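Local coordinates for lactoylglutathione lyase (Pseudomonas aeruginosa, PDB 4MTS), which belongs to the glyoxalase/bleomycin resistance/dioxygenase superfamily and carries nickel and zinc ions in this crystal form, at residues V79-V84 with L123-T128. Residues are numbered along the deposited sequence; the frame is centred on the assembly and turned at random.
Sequences VEDAAV and LIQKGT
The side-chain amide of Gln125 reaches over the start of helix 82-91, where its OE1 accepts a bond from Ala82 N at 2.9 Å. The donor is tilted 30° from the amide plane, yet the N-H points almost straight at the oxygen. Gln125 gets there because CG stands anti to the backbone N (chi1 -171°) and the chain stays extended beyond it, carrying CG past Glu80 O at 3.4 Å. OE1 also takes a hydrogen bond from a water that in turn accepts from Ala83 N, so one amide oxygen serves two N-H groups of the first helical turn, one directly and one through water. A third is met from within the segment: Asp81, the N-cap residue, receives Val84 N on OD1 at 3.1 Å, from above the carboxylate plane.

The helix follows strand 72-79, whose last residue, Val79, pairs with Gln125 of the parallel strand 120-125. These are the first and last strands of a beta-alpha-beta-beta-beta module of the glyoxalase superfamily, joined here where its helix begins. Ile124 O accepts from Val79 N at 3.0 Å, and Val79 O from Lys126 N at 2.8 Å. Beyond this pair a water donates to both Glu80 O and Lys126 O, bridging the two segments as they leave the sheet.

Val79 and Leu123 meet obliquely, through CG1 and CD2 at 4.2 Å, while the other valine methyl, CG2, rests 3.9 Å from Ile124 O. Thr85 of the helix touches both side chains, and Met1 of the second subunit packs on Val79. Ile124 points away from segment 79-84, its side chain about 5 Å from the nickel ion that His74 and Glu122 bind.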
# COMPACT_ATOMS: atom_id res chain seq x y z
N VAL A 79 -7.69 5.88 13.07
CA VAL A 79 -9.07 5.78 13.58
C VAL A 79 -9.25 6.61 14.88
O VAL A 79 -8.29 6.81 15.61
CB VAL A 79 -9.53 4.31 13.77
CG1 VAL A 79 -9.55 3.54 12.45
CG2 VAL A 79 -8.68 3.58 14.81
N GLU A 80 -10.48 7.04 15.15
CA GLU A 80 -10.80 7.81 16.37
C GLU A 80 -10.66 6.92 17.61
O GLU A 80 -10.08 7.33 18.62
CB GLU A 80 -12.23 8.38 16.26
CG GLU A 80 -12.46 9.60 17.14
CD GLU A 80 -13.90 10.07 17.22
OE1 GLU A 80 -14.15 11.26 16.90
OE2 GLU A 80 -14.78 9.26 17.60
N ASP A 81 -11.16 5.68 17.51
CA ASP A 81 -11.17 4.71 18.60
C ASP A 81 -11.04 3.33 18.00
O ASP A 81 -11.99 2.84 17.39
CB ASP A 81 -12.53 4.81 19.34
CG ASP A 81 -12.61 4.08 20.65
OD1 ASP A 81 -12.21 2.90 20.70
OD2 ASP A 81 -13.12 4.67 21.62
N ALA A 82 -9.88 2.69 18.19
CA ALA A 82 -9.61 1.36 17.66
C ALA A 82 -10.52 0.27 18.21
O ALA A 82 -10.93 -0.60 17.45
CB ALA A 82 -8.14 1.01 17.86
N ALA A 83 -10.88 0.32 19.51
CA ALA A 83 -11.79 -0.69 20.09
C ALA A 83 -13.17 -0.62 19.41
O ALA A 83 -13.77 -1.66 19.15
CB ALA A 83 -11.94 -0.49 21.60
N VAL A 84 -13.64 0.60 19.11
CA VAL A 84 -14.93 0.82 18.44
C VAL A 84 -14.89 0.27 16.99
O VAL A 84 -15.80 -0.45 16.57
CB VAL A 84 -15.36 2.30 18.52
CG1 VAL A 84 -16.50 2.60 17.56
CG2 VAL A 84 -15.75 2.68 19.96
N LEU A 123 -4.94 -0.73 12.29
CA LEU A 123 -5.67 0.44 12.81
C LEU A 123 -4.81 1.14 13.85
O LEU A 123 -4.32 0.49 14.76
CB LEU A 123 -7.01 0.02 13.44
CG LEU A 123 -7.93 -0.85 12.61
CD1 LEU A 123 -9.22 -1.17 13.39
CD2 LEU A 123 -8.24 -0.22 11.24
N ILE A 124 -4.60 2.44 13.70
CA ILE A 124 -3.78 3.22 14.63
C ILE A 124 -4.63 4.33 15.19
O ILE A 124 -5.11 5.18 14.44
CB ILE A 124 -2.46 3.73 13.99
CG1 ILE A 124 -1.68 2.56 13.37
CG2 ILE A 124 -1.61 4.49 15.08
CD1 ILE A 124 -0.31 2.93 12.66
N GLN A 125 -4.88 4.30 16.49
CA GLN A 125 -5.72 5.31 17.13
C GLN A 125 -5.11 6.71 17.09
O GLN A 125 -3.96 6.88 17.49
CB GLN A 125 -6.04 4.90 18.58
CG GLN A 125 -7.08 5.79 19.25
CD GLN A 125 -7.68 5.02 20.39
OE1 GLN A 125 -8.15 3.90 20.21
NE2 GLN A 125 -7.59 5.58 21.58
N LYS A 126 -5.90 7.71 16.66
CA LYS A 126 -5.50 9.12 16.54
C LYS A 126 -4.94 9.65 17.85
O LYS A 126 -5.47 9.35 18.93
CB LYS A 126 -6.68 9.97 16.06
CG LYS A 126 -6.25 11.25 15.34
CD LYS A 126 -7.43 12.00 14.75
CE LYS A 126 -7.11 13.45 14.49
NZ LYS A 126 -8.26 14.18 13.89
N GLY A 127 -3.83 10.37 17.73
CA GLY A 127 -3.09 10.96 18.83
C GLY A 127 -1.96 10.09 19.36
O GLY A 127 -0.93 10.62 19.81
N THR A 128 -2.15 8.76 19.32
CA THR A 128 -1.20 7.78 19.86
C THR A 128 -0.01 7.44 18.96
O THR A 128 1.02 7.00 19.48
CB THR A 128 -1.94 6.49 20.29
OG1 THR A 128 -2.20 5.69 19.13
CG2 THR A 128 -3.22 6.76 21.10
O HOH W 1 -8.37 9.32 18.89
O HOH W 2 -9.26 1.92 21.58